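Local atomic coordinates of SAM-dependent O-methyltransferase (Leptospira interrogans, PDB entry 2HNK), a protein that binds S-adenosyl-L-homocysteine and probably transfers methyl groups from S-adenosylmethionine to oxygen atoms of its substrates. Residues 16-21 with 45-49; 26-30 with 103-108; 62-66 with 139-143; 125-129 with 166-170; 177-182 with 201-205. All blocks are in the same frame, centred on the assembly; numbering follows the deposited sequence.

In the fold
Contacts 1 and 5 are buried, and both also touch the second subunit; contacts 2, 3 and 4 are partly buried and stay within one chain. Contacts 3 and 5 reach the same seven-stranded sheet, through strand 63-67 and strand 175-180. Contact 4 joins two helices and touches contacts 3 and 5: Leu125 and Leu128 pack on Ile65 of contact 3, Ile167 on Leu177 of contact 5. Chemistry follows place. Contact 4 is apolar apart from one glutamine oxygen, contact 2 adds a salt bridge at the surface, contacts 3 and 5 each add one side-chain-to-carbonyl hydrogen bond, and contact 1 sets a carboxylate against a ring edge.

Contact 1: 16-21 with 45-49; sequences IFRNSV and SPEEG
Phe17 and Val21 meet Pro46 and Glu47 in a buried van der Waals contact between the C-terminal end of helix 10-18 and the first turn of helix 46-59. The carboxylate of Glu47 comes to the edge of the Phe17 ring: OE1 lies in the ring plane, 3.3 Å from Phe17 CD1, and the two planes are 51° apart. An acceptor placed there faces the weakly positive C-H rim and not the pi cloud. Glu47 gets its end across by bending at its second torsion (chi2 83°), which turns the carboxylate toward Phe17. On the same ring, Phe17 CE1 rests 4.0 Å from Pro46 CG. Val21 packs against the first turn, its CG2 being 3.9 Å from Glu47 N and 4.0 Å from Glu47 CG.

Within this Rossmann-like O-methyltransferase fold, Ser45 is the N-cap of helix 46-59, its OG accepting from Glu48 N at 3.2 Å. At the end of helix 10-18, Ile16 O accepts two bonds from opposite faces of its carbonyl plane. One comes from Asn19 N; in the other, Ser20 OG lies 2.7 Å from Ile16 O. The second subunit adds to the site: its Tyr209 OH is hydrogen-bonded to Val21 O, and its Lys4 forms a long, weak ion pair with Glu47 OE2.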
# COMPACT_ATOMS: atom_id res chain seq x y z
N ILE C 16 -11.85 9.48 8.27
CA ILE C 16 -11.13 8.35 7.67
C ILE C 16 -11.73 7.01 8.12
O ILE C 16 -12.10 6.17 7.29
CB ILE C 16 -9.61 8.39 7.96
CG1 ILE C 16 -8.96 9.60 7.27
CG2 ILE C 16 -8.94 7.11 7.50
CD1 ILE C 16 -7.56 9.94 7.77
N PHE C 17 -11.84 6.83 9.44
CA PHE C 17 -12.47 5.67 10.04
C PHE C 17 -13.86 5.40 9.44
O PHE C 17 -14.12 4.31 8.95
CB PHE C 17 -12.57 5.86 11.56
CG PHE C 17 -13.14 4.68 12.30
CD1 PHE C 17 -12.36 3.56 12.56
CD2 PHE C 17 -14.46 4.69 12.74
CE1 PHE C 17 -12.88 2.47 13.25
CE2 PHE C 17 -14.99 3.60 13.43
CZ PHE C 17 -14.20 2.48 13.67
N ARG C 18 -14.72 6.41 9.45
CA ARG C 18 -16.10 6.27 8.99
C ARG C 18 -16.23 6.00 7.50
O ARG C 18 -17.28 5.55 7.04
CB ARG C 18 -16.92 7.50 9.38
CG ARG C 18 -17.27 7.56 10.85
CD ARG C 18 -18.19 8.74 11.12
NE ARG C 18 -18.29 9.02 12.56
CZ ARG C 18 -18.39 10.24 13.08
NH1 ARG C 18 -18.39 11.32 12.29
NH2 ARG C 18 -18.46 10.39 14.40
N ASN C 19 -15.17 6.26 6.75
CA ASN C 19 -15.16 6.10 5.30
C ASN C 19 -14.23 5.03 4.76
O ASN C 19 -14.01 4.96 3.55
CB ASN C 19 -14.85 7.43 4.63
CG ASN C 19 -16.01 8.38 4.67
OD1 ASN C 19 -16.86 8.36 3.78
ND2 ASN C 19 -16.06 9.20 5.71
N SER C 20 -13.67 4.19 5.64
CA SER C 20 -12.76 3.14 5.18
C SER C 20 -12.81 1.87 6.01
O SER C 20 -12.49 0.79 5.52
CB SER C 20 -11.31 3.66 5.11
OG SER C 20 -10.83 3.97 6.41
N VAL C 21 -13.22 2.01 7.26
CA VAL C 21 -13.15 0.90 8.18
C VAL C 21 -14.48 0.18 8.35
O VAL C 21 -15.44 0.75 8.81
CB VAL C 21 -12.54 1.32 9.53
CG1 VAL C 21 -12.87 0.31 10.59
CG2 VAL C 21 -11.04 1.47 9.40
N SER C 45 -3.79 -0.01 14.68
CA SER C 45 -5.11 0.59 14.44
C SER C 45 -5.92 -0.29 13.48
O SER C 45 -5.33 -1.09 12.73
CB SER C 45 -4.93 1.99 13.84
OG SER C 45 -4.00 1.97 12.78
N PRO C 46 -7.26 -0.18 13.51
CA PRO C 46 -8.08 -0.87 12.51
C PRO C 46 -7.84 -0.37 11.07
O PRO C 46 -7.99 -1.14 10.13
CB PRO C 46 -9.52 -0.59 12.97
CG PRO C 46 -9.42 0.56 13.88
CD PRO C 46 -8.08 0.54 14.50
N GLU C 47 -7.48 0.90 10.93
CA GLU C 47 -7.02 1.47 9.66
C GLU C 47 -5.79 0.74 9.14
O GLU C 47 -5.74 0.34 7.99
CB GLU C 47 -6.70 2.97 9.82
CG GLU C 47 -7.90 3.90 10.06
CD GLU C 47 -8.35 3.97 11.51
OE1 GLU C 47 -9.33 4.69 11.78
OE2 GLU C 47 -7.73 3.30 12.38
N GLU C 48 -4.78 0.57 10.00
CA GLU C 48 -3.61 -0.19 9.60
C GLU C 48 -3.98 -1.63 9.26
O GLU C 48 -3.48 -2.18 8.28
CB GLU C 48 -2.51 -0.15 10.66
CG GLU C 48 -1.35 -1.06 10.28
CD GLU C 48 -0.15 -0.95 11.17
OE1 GLU C 48 0.88 -1.54 10.80
OE2 GLU C 48 -0.20 -0.29 12.22
N GLY C 49 -4.87 -2.22 10.05
CA GLY C 49 -5.44 -3.53 9.76
C GLY C 49 -5.96 -3.66 8.34
O GLY C 49 -5.60 -4.59 7.62

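Contact 2: 26-30 with 103-108; sequences SFLKL and KYWKEN
Ser26, Lys29 and Leu30 pack against Tyr104, Glu107 and Asn108 in an antiparallel helix pair, helix 25-35 against helix 95-107 of the Rossmann-like methyltransferase fold. The axes of the two short helical segments run at 169° and approach to 10.5 Å.

Ring contacts centre on Tyr104. Leu30 CB sits over the middle of one face, 3.7 Å from the centroid and almost on the ring normal, a CH-pi contact, while Leu30 CD1 lies beside the CD1-CE1 bond of the Tyr104 ring, above the plane but outside its outline. Lys29 CG lies at the ring edge. Phe27 offers its own edge to Asn108 OD1, in the ring plane, with the amide nearly perpendicular to it.

The charged groups lie on the solvent side, where Lys29, Lys103 and Glu107 are exposed. Lys29 bends at its last torsion (chi4 -82°), bringing NZ to the syn lone pair of Glu107 OE2 at 2.8 Å, a salt bridge. Its link to Tyr104 OH is weak; that hydroxyl is hydrogen-bonded to Glu33. Lys103 NZ approaches Lys29 NZ, but forms a salt bridge with Glu33, and one water accepts from Lys29 and weakly from Lys103.

Hydrogen bonds converge on Ser26: its OG donates to Glu107 OE1 at 2.8 Å, on the anti side of the carboxylate. It also accepts from Asn108 ND2 at 3.0 Å, a bent bond (136°) to a partner tilted from the amide plane; the same ND2 donates to Tyr104 O at 2.7 Å.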
# COMPACT_ATOMS: atom_id res chain seq x y z
N SER C 26 -16.21 -8.82 16.40
CA SER C 26 -15.18 -9.62 17.06
C SER C 26 -13.82 -8.91 17.07
O SER C 26 -13.11 -8.97 18.06
CB SER C 26 -15.05 -11.00 16.41
OG SER C 26 -14.04 -11.76 17.03
N PHE C 27 -13.48 -8.24 15.96
CA PHE C 27 -12.23 -7.46 15.86
C PHE C 27 -12.24 -6.30 16.86
O PHE C 27 -11.24 -6.05 17.54
CB PHE C 27 -12.05 -6.90 14.45
CG PHE C 27 -11.63 -7.92 13.41
CD1 PHE C 27 -12.21 -9.19 13.35
CD2 PHE C 27 -10.68 -7.56 12.45
CE1 PHE C 27 -11.82 -10.10 12.37
CE2 PHE C 27 -10.30 -8.47 11.45
CZ PHE C 27 -10.87 -9.74 11.41
N LEU C 28 -13.35 -5.57 16.91
CA LEU C 28 -13.55 -4.48 17.87
C LEU C 28 -13.42 -4.99 19.29
O LEU C 28 -12.76 -4.37 20.13
CB LEU C 28 -14.92 -3.83 17.67
CG LEU C 28 -15.40 -2.80 18.69
CD1 LEU C 28 -14.46 -1.61 18.76
CD2 LEU C 28 -16.83 -2.35 18.37
N LYS C 29 -14.06 -6.13 19.55
CA LYS C 29 -13.99 -6.85 20.83
C LYS C 29 -12.54 -7.05 21.26
O LYS C 29 -12.18 -6.75 22.40
CB LYS C 29 -14.74 -8.18 20.70
CG LYS C 29 -14.97 -8.99 21.96
CD LYS C 29 -15.76 -10.25 21.60
CE LYS C 29 -16.08 -11.11 22.80
NZ LYS C 29 -14.94 -11.99 23.18
N LEU C 30 -11.71 -7.56 20.34
CA LEU C 30 -10.28 -7.77 20.59
C LEU C 30 -9.54 -6.48 20.97
O LEU C 30 -8.72 -6.49 21.89
CB LEU C 30 -9.59 -8.46 19.40
CG LEU C 30 -8.06 -8.57 19.39
CD1 LEU C 30 -7.47 -9.23 20.67
CD2 LEU C 30 -7.55 -9.28 18.15
N LYS C 103 -8.05 -17.29 20.82
CA LYS C 103 -9.43 -17.03 21.19
C LYS C 103 -10.17 -16.33 20.04
O LYS C 103 -11.27 -16.73 19.67
CB LYS C 103 -9.47 -16.17 22.46
CG LYS C 103 -10.87 -15.74 22.87
CD LYS C 103 -10.80 -14.65 23.91
CE LYS C 103 -12.17 -14.10 24.18
NZ LYS C 103 -12.15 -13.16 25.34
N TYR C 104 -9.54 -15.33 19.44
CA TYR C 104 -10.17 -14.56 18.36
C TYR C 104 -10.08 -15.24 17.00
O TYR C 104 -11.01 -15.12 16.20
CB TYR C 104 -9.68 -13.11 18.34
CG TYR C 104 -10.24 -12.36 19.51
CD1 TYR C 104 -9.55 -12.31 20.73
CD2 TYR C 104 -11.51 -11.76 19.43
CE1 TYR C 104 -10.09 -11.65 21.83
CE2 TYR C 104 -12.06 -11.10 20.53
CZ TYR C 104 -11.35 -11.05 21.72
OH TYR C 104 -11.88 -10.39 22.81
N TRP C 105 -8.99 -15.96 16.73
CA TRP C 105 -8.92 -16.81 15.55
C TRP C 105 -10.12 -17.79 15.52
O TRP C 105 -10.77 -17.96 14.48
CB TRP C 105 -7.62 -17.61 15.51
CG TRP C 105 -6.35 -16.80 15.51
CD1 TRP C 105 -6.20 -15.49 15.13
CD2 TRP C 105 -5.04 -17.27 15.87
NE1 TRP C 105 -4.88 -15.11 15.24
CE2 TRP C 105 -4.15 -16.18 15.69
CE3 TRP C 105 -4.53 -18.49 16.32
CZ2 TRP C 105 -2.78 -16.28 15.96
CZ3 TRP C 105 -3.17 -18.60 16.59
CH2 TRP C 105 -2.30 -17.50 16.41
N LYS C 106 -10.38 -18.42 16.67
CA LYS C 106 -11.49 -19.37 16.81
C LYS C 106 -12.84 -18.69 16.65
O LYS C 106 -13.71 -19.21 15.95
CB LYS C 106 -11.41 -20.12 18.14
CG LYS C 106 -12.30 -21.36 18.21
CD LYS C 106 -12.12 -22.12 19.53
CE LYS C 106 -10.76 -22.82 19.64
NZ LYS C 106 -10.58 -23.93 18.66
N GLU C 107 -13.01 -17.54 17.30
CA GLU C 107 -14.23 -16.72 17.16
C GLU C 107 -14.55 -16.41 15.70
O GLU C 107 -15.71 -16.33 15.31
CB GLU C 107 -14.10 -15.40 17.92
CG GLU C 107 -14.46 -15.47 19.40
CD GLU C 107 -14.67 -14.10 20.04
OE1 GLU C 107 -14.94 -13.12 19.31
OE2 GLU C 107 -14.58 -13.99 21.29
N ASN C 108 -13.51 -16.25 14.89
CA ASN C 108 -13.67 -15.86 13.51
C ASN C 108 -13.53 -17.03 12.53
O ASN C 108 -13.56 -16.82 11.32
CB ASN C 108 -12.71 -14.72 13.18
CG ASN C 108 -13.09 -13.43 13.89
OD1 ASN C 108 -13.98 -12.71 13.46
ND2 ASN C 108 -12.41 -13.14 14.99
O HOH W 1 -15.51 -12.41 25.90

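Contact 3: 62-66 with 139-143; sequences KRIIE and SDFAF
Asp140 opens the contact from the loop, its carbonyl O standing 3.9 Å from Arg63 NH2, too long for a bond; Lys87 donates to that oxygen instead. The Asp140 carboxylate approaches the same guanidinium without touching it, OD1 being 5.0 Å from Arg63 NH2, a separation too long for a salt bridge, though the opposite charges may still attract.

Phe141 makes most of the loop's share of the contact, by backbone and side chain together. Its carbonyl O accepts from Arg63 NE at 2.8 Å with an N-H...O angle of 156°. The oxygen lies in the guanidinium plane, whereas NE stands above the carbonyl plane. The other end of the guanidinium is fixed as well: Arg63 NH1 donates to Lys62 O at 2.9 Å and to Asp85 O. A bend at the second torsion of Arg63 (chi2 -59°) folds the chain back far enough to serve both carbonyls.

The loop segment 139-143 packs against the start of strand 63-67, the middle one of the five parallel strands of the Rossmann-like sheet, whose backbone pairs with strands 87-92 and 148-153. Phe141 and Arg63 slide past each other in opposite directions, their planes 21° apart, and the touching atom is Arg63 CD, 3.7 Å from Phe141 CD1. At its far end the ring turns its edge to the strand: Phe141 CZ is 3.1 Å from Ile64 O, close to the ring plane, and 3.8 Å from Ile65 CG1. Phe115 also meets this ring.

Ala142 finishes the contact more loosely, its CB 4.3 Å from Arg63 CG.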
# COMPACT_ATOMS: atom_id res chain seq x y z
N LYS C 62 -0.04 -16.05 -0.66
CA LYS C 62 -0.66 -17.28 -0.15
C LYS C 62 0.09 -17.85 1.05
O LYS C 62 -0.46 -18.66 1.79
CB LYS C 62 -0.79 -18.34 -1.25
CG LYS C 62 -1.69 -17.92 -2.39
CD LYS C 62 -2.21 -19.10 -3.20
CE LYS C 62 -3.28 -18.61 -4.17
NZ LYS C 62 -4.01 -19.73 -4.84
N ARG C 63 1.34 -17.43 1.23
CA ARG C 63 2.12 -17.84 2.39
C ARG C 63 2.71 -16.64 3.10
O ARG C 63 3.59 -15.96 2.56
CB ARG C 63 3.24 -18.82 1.99
CG ARG C 63 2.75 -20.18 1.47
CD ARG C 63 1.88 -20.92 2.49
NE ARG C 63 1.44 -22.22 1.99
CZ ARG C 63 0.27 -22.44 1.39
NH1 ARG C 63 -0.61 -21.46 1.21
NH2 ARG C 63 -0.02 -23.67 0.97
N ILE C 64 2.21 -16.38 4.30
CA ILE C 64 2.62 -15.22 5.09
C ILE C 64 3.33 -15.65 6.38
O ILE C 64 2.96 -16.65 6.99
CB ILE C 64 1.39 -14.32 5.46
CG1 ILE C 64 0.71 -13.80 4.18
CG2 ILE C 64 1.80 -13.18 6.39
CD1 ILE C 64 -0.54 -13.00 4.43
N ILE C 65 4.36 -14.91 6.78
CA ILE C 65 4.92 -15.06 8.13
C ILE C 65 4.83 -13.75 8.89
O ILE C 65 5.34 -12.73 8.43
CB ILE C 65 6.37 -15.58 8.13
CG1 ILE C 65 6.46 -16.97 7.49
CG2 ILE C 65 6.93 -15.62 9.57
CD1 ILE C 65 7.89 -17.48 7.34
N GLU C 66 4.19 -13.80 10.05
CA GLU C 66 4.14 -12.67 10.96
C GLU C 66 5.14 -12.88 12.09
O GLU C 66 5.07 -13.88 12.81
CB GLU C 66 2.72 -12.49 11.51
CG GLU C 66 2.61 -11.46 12.63
CD GLU C 66 1.18 -11.18 13.02
OE1 GLU C 66 0.68 -11.77 14.01
OE2 GLU C 66 0.53 -10.39 12.30
N SER C 139 4.28 -28.01 8.58
CA SER C 139 3.79 -29.01 7.64
C SER C 139 2.55 -28.47 6.92
O SER C 139 1.59 -28.01 7.57
CB SER C 139 3.48 -30.32 8.35
OG SER C 139 2.90 -31.26 7.45
N ASP C 140 2.61 -28.51 5.59
CA ASP C 140 1.55 -28.02 4.70
C ASP C 140 1.45 -26.49 4.65
O ASP C 140 0.46 -25.93 4.15
CB ASP C 140 0.19 -28.67 5.02
CG ASP C 140 -0.72 -28.77 3.80
OD1 ASP C 140 -0.31 -28.34 2.70
OD2 ASP C 140 -1.85 -29.28 3.94
N PHE C 141 2.47 -25.82 5.18
CA PHE C 141 2.62 -24.37 5.07
C PHE C 141 3.73 -24.09 4.06
O PHE C 141 3.46 -23.94 2.86
CB PHE C 141 2.90 -23.73 6.44
CG PHE C 141 3.23 -22.26 6.39
CD1 PHE C 141 2.23 -21.32 6.12
CD2 PHE C 141 4.52 -21.81 6.63
CE1 PHE C 141 2.54 -19.95 6.08
CE2 PHE C 141 4.83 -20.46 6.58
CZ PHE C 141 3.84 -19.52 6.32
N ALA C 142 4.98 -24.06 4.53
CA ALA C 142 6.15 -23.80 3.68
C ALA C 142 7.44 -24.00 4.47
O ALA C 142 7.41 -24.05 5.70
CB ALA C 142 6.10 -22.38 3.10
N PHE C 143 8.56 -24.14 3.75
CA PHE C 143 9.88 -24.21 4.37
C PHE C 143 10.99 -23.96 3.36
O PHE C 143 10.75 -23.98 2.15
CB PHE C 143 10.10 -25.54 5.11
CG PHE C 143 10.20 -26.73 4.21
CD1 PHE C 143 11.45 -27.21 3.80
CD2 PHE C 143 9.05 -27.39 3.78
CE1 PHE C 143 11.54 -28.32 2.95
CE2 PHE C 143 9.13 -28.50 2.94
CZ PHE C 143 10.38 -28.97 2.53

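Contact 4: 125-129 with 166-170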
# COMPACT_ATOMS: atom_id res chain seq x y z
N LEU C 125 12.86 -18.77 12.46
CA LEU C 125 13.15 -18.44 11.07
C LEU C 125 14.36 -19.23 10.55
O LEU C 125 14.34 -19.68 9.41
CB LEU C 125 13.35 -16.93 10.89
CG LEU C 125 12.16 -15.99 11.17
CD1 LEU C 125 12.58 -14.56 10.88
CD2 LEU C 125 10.91 -16.37 10.38
N GLN C 126 15.38 -19.40 11.39
CA GLN C 126 16.58 -20.16 10.98
C GLN C 126 16.29 -21.63 10.74
O GLN C 126 16.74 -22.19 9.75
CB GLN C 126 17.72 -20.02 12.00
CG GLN C 126 19.04 -20.60 11.51
CD GLN C 126 19.55 -19.94 10.24
OE1 GLN C 126 19.76 -18.73 10.20
NE2 GLN C 126 19.74 -20.73 9.19
N VAL C 127 15.52 -22.25 11.64
CA VAL C 127 15.09 -23.64 11.48
C VAL C 127 14.31 -23.84 10.18
O VAL C 127 14.44 -24.87 9.50
CB VAL C 127 14.26 -24.10 12.70
CG1 VAL C 127 13.63 -25.46 12.45
CG2 VAL C 127 15.12 -24.12 13.95
N LEU C 128 13.50 -22.84 9.83
CA LEU C 128 12.69 -22.85 8.61
C LEU C 128 13.58 -22.73 7.37
O LEU C 128 13.35 -23.42 6.36
CB LEU C 128 11.68 -21.70 8.68
CG LEU C 128 10.28 -21.88 8.11
CD1 LEU C 128 9.59 -23.12 8.67
CD2 LEU C 128 9.45 -20.65 8.43
N ILE C 129 14.60 -21.87 7.44
CA ILE C 129 15.58 -21.76 6.37
C ILE C 129 16.33 -23.09 6.15
O ILE C 129 16.44 -23.57 5.01
CB ILE C 129 16.57 -20.61 6.61
CG1 ILE C 129 15.87 -19.26 6.49
CG2 ILE C 129 17.75 -20.68 5.63
CD1 ILE C 129 16.62 -18.09 7.12
N LEU C 166 17.30 -12.77 7.25
CA LEU C 166 16.48 -13.99 7.31
C LEU C 166 15.15 -13.88 6.54
O LEU C 166 14.71 -14.85 5.88
CB LEU C 166 16.20 -14.38 8.77
CG LEU C 166 17.33 -14.52 9.81
CD1 LEU C 166 16.75 -14.82 11.20
CD2 LEU C 166 18.36 -15.59 9.43
N ILE C 167 14.52 -12.71 6.63
CA ILE C 167 13.30 -12.40 5.87
C ILE C 167 13.59 -12.46 4.38
O ILE C 167 12.84 -13.04 3.62
CB ILE C 167 12.76 -10.99 6.25
CG1 ILE C 167 12.21 -10.99 7.68
CG2 ILE C 167 11.72 -10.50 5.23
CD1 ILE C 167 12.13 -9.63 8.33
N LEU C 168 14.71 -11.85 4.00
CA LEU C 168 15.09 -11.71 2.61
C LEU C 168 15.41 -13.07 1.98
O LEU C 168 15.16 -13.28 0.79
CB LEU C 168 16.30 -10.79 2.51
CG LEU C 168 16.23 -9.61 1.55
CD1 LEU C 168 14.94 -8.82 1.73
CD2 LEU C 168 17.46 -8.72 1.76
N LYS C 169 15.96 -13.97 2.79
CA LYS C 169 16.27 -15.33 2.37
C LYS C 169 15.00 -16.18 2.25
O LYS C 169 14.85 -16.97 1.31
CB LYS C 169 17.28 -15.96 3.36
CG LYS C 169 17.71 -17.39 3.01
CD LYS C 169 19.23 -17.51 2.90
CE LYS C 169 19.75 -16.91 1.59
NZ LYS C 169 21.21 -16.57 1.64
N LEU C 170 14.06 -16.00 3.18
CA LEU C 170 12.80 -16.74 3.13
C LEU C 170 11.85 -16.24 2.06
O LEU C 170 11.05 -17.01 1.54
CB LEU C 170 12.12 -16.75 4.50
CG LEU C 170 12.70 -17.74 5.53
CD1 LEU C 170 12.31 -17.35 6.94
CD2 LEU C 170 12.28 -19.19 5.22
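Leu125 and Ile129 interdigitate with Leu166 and Leu170 through methyl and methylene groups. The Leu170 branch point is the closest apolar meeting, its CG 3.6 Å from Ile129 CG1. From there its two methyls part: CD1 goes to Leu125 CD2 at 3.8 Å, and CD2 stays by Ile129 CG1 and reaches Leu128 CB at 4.3 Å. Leu166 divides in the same way, with CD1 4.0 Å from Leu125 CB and CD2 3.8 Å from Ile129 CD1. Each of these two leucines thus straddles the residues one turn apart on the partner helix.

Toward the surface the packing becomes mixed. Gln126 bends at its second torsion (chi2 60°), which brings its OE1 within 3.5 Å of Leu166 CD2; its NE2 is hydrogen-bonded to Asp130. Lys169 gives only its aliphatic part, CG lying 4.2 Å from Ile129 CG2, while the amine turns out from the partner helix.

The backbone geometry agrees with this pairing: the axes of the two short helical segments cross at 30° with a closest approach of 10.3 Å, and the nearest CA pairs, Leu125 with Leu166 and Ile129 with Leu170, keep step over one turn.

Helices 121-130 and 160-170 run side by side on the sheet of this Rossmann-like fold. Leu125 and Leu170 both rest on Phe151 of strand 148-153, Leu125 and Leu128 reach Ile65 of strand 63-67, and Ile167 packs on Ile67.

Contact 5: 177-182 with 201-205; sequences LIADNV and IRKFN
A chi1 of 173° swings the Phe204 ring away from its own backbone N and out from helix 196-210 to Leu177 and Ala179 on strand 175-180, while Asn205, its CG beside the backbone N (chi1 -68°), brings its amide to Val182. The end of the Phe204 ring does the touching. Leu177 CD2 comes from the opposite direction and meets the ring edge in its plane, 3.7 Å from CZ. Ala179 CB lies obliquely at the same end, 3.6 Å from Phe204 CE2, and Val182 CG1 follows at 4.2 Å from that carbon. Tyr160 adds an edge-to-face ring contact to Phe204.

This is a helix packed on a strand of the Rossmann-like sheet and on the turn that follows it. Strand 175-180 is the last of the five parallel strands, between strands 148-153 and 225-230, and its C-terminal end points toward the cofactor site: the Asn181 side chain is about 7 Å from the bound S-adenosyl-L-homocysteine.

Beyond the strand a single hydrogen bond joins the van der Waals contacts. Asn205 ND2 donates to Val182 O at 2.9 Å and 158°; the donor lies on a lone pair in the carbonyl plane, and the oxygen lies in the amide plane, a geometry that helps fix the rotation of the Asn205 amide. The same ND2 has a second partner, Tyr15 OH of the second subunit. Asn205 OD1 rests against the Val182 side chain, 3.6 Å from CB. Ile201 spreads over the carbonyls of the turn, with CG2 3.4 Å from Val182 O and CD1 3.4 Å from Asn181 O.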
# COMPACT_ATOMS: atom_id res chain seq x y z
N LEU C 177 8.02 -7.49 2.23
CA LEU C 177 8.16 -7.30 3.66
C LEU C 177 7.38 -6.06 4.06
O LEU C 177 7.57 -4.99 3.50
CB LEU C 177 9.64 -7.16 4.07
CG LEU C 177 9.99 -6.53 5.44
CD1 LEU C 177 9.43 -7.33 6.61
CD2 LEU C 177 11.51 -6.35 5.59
N ILE C 178 6.49 -6.23 5.02
CA ILE C 178 5.79 -5.10 5.61
C ILE C 178 6.36 -4.90 7.01
O ILE C 178 6.23 -5.77 7.87
CB ILE C 178 4.25 -5.34 5.66
CG1 ILE C 178 3.72 -5.72 4.26
CG2 ILE C 178 3.54 -4.11 6.21
CD1 ILE C 178 2.21 -5.95 4.19
N ALA C 179 7.02 -3.78 7.23
CA ALA C 179 7.68 -3.52 8.50
C ALA C 179 6.95 -2.46 9.32
O ALA C 179 6.73 -1.34 8.85
CB ALA C 179 9.15 -3.15 8.29
N ASP C 180 6.60 -2.82 10.54
CA ASP C 180 5.88 -1.94 11.46
C ASP C 180 6.82 -1.09 12.34
O ASP C 180 7.96 -1.48 12.60
CB ASP C 180 4.94 -2.78 12.34
CG ASP C 180 3.75 -1.98 12.85
OD1 ASP C 180 3.16 -1.22 12.04
OD2 ASP C 180 3.41 -2.10 14.06
N ASN C 181 6.31 0.06 12.81
CA ASN C 181 7.01 0.91 13.79
C ASN C 181 8.30 1.58 13.30
O ASN C 181 9.15 1.96 14.11
CB ASN C 181 7.31 0.14 15.10
CG ASN C 181 6.05 -0.26 15.85
OD1 ASN C 181 5.70 -1.44 15.89
ND2 ASN C 181 5.38 0.71 16.43
N VAL C 182 8.43 1.74 11.99
CA VAL C 182 9.66 2.23 11.39
C VAL C 182 9.97 3.70 11.71
O VAL C 182 11.08 4.17 11.46
CB VAL C 182 9.73 1.96 9.84
CG1 VAL C 182 9.84 0.45 9.56
CG2 VAL C 182 8.54 2.57 9.10
N ILE C 201 15.79 -0.07 14.83
CA ILE C 201 14.95 0.48 13.76
C ILE C 201 15.71 1.39 12.77
O ILE C 201 15.57 1.23 11.56
CB ILE C 201 13.68 1.17 14.35
CG1 ILE C 201 12.84 0.14 15.09
CG2 ILE C 201 12.86 1.87 13.24
CD1 ILE C 201 11.76 0.73 15.96
N ARG C 202 16.52 2.32 13.29
CA ARG C 202 17.37 3.17 12.44
C ARG C 202 18.28 2.36 11.52
O ARG C 202 18.37 2.64 10.32
CB ARG C 202 18.26 4.10 13.27
CG ARG C 202 17.59 5.37 13.76
CD ARG C 202 18.64 6.44 14.08
NE ARG C 202 18.09 7.44 15.00
CZ ARG C 202 18.29 7.45 16.31
NH1 ARG C 202 19.06 6.54 16.89
NH2 ARG C 202 17.73 8.39 17.06
N LYS C 203 18.96 1.37 12.11
CA LYS C 203 19.83 0.45 11.37
C LYS C 203 19.06 -0.33 10.32
O LYS C 203 19.54 -0.52 9.20
CB LYS C 203 20.49 -0.54 12.33
CG LYS C 203 21.64 0.02 13.14
CD LYS C 203 22.33 -1.11 13.88
CE LYS C 203 23.84 -1.03 13.75
NZ LYS C 203 24.42 -2.41 13.68
N PHE C 204 17.88 -0.80 10.69
CA PHE C 204 16.98 -1.49 9.75
C PHE C 204 16.62 -0.57 8.58
O PHE C 204 16.79 -0.95 7.43
CB PHE C 204 15.73 -1.99 10.47
CG PHE C 204 14.68 -2.56 9.56
CD1 PHE C 204 14.72 -3.91 9.18
CD2 PHE C 204 13.65 -1.76 9.07
CE1 PHE C 204 13.76 -4.44 8.34
CE2 PHE C 204 12.68 -2.29 8.22
CZ PHE C 204 12.73 -3.64 7.85
N ASN C 205 16.14 0.64 8.88
CA ASN C 205 15.76 1.59 7.81
C ASN C 205 16.92 1.87 6.87
O ASN C 205 16.74 1.98 5.66
CB ASN C 205 15.20 2.90 8.39
CG ASN C 205 13.85 2.71 9.08
OD1 ASN C 205 13.18 1.69 8.90
ND2 ASN C 205 13.46 3.69 9.88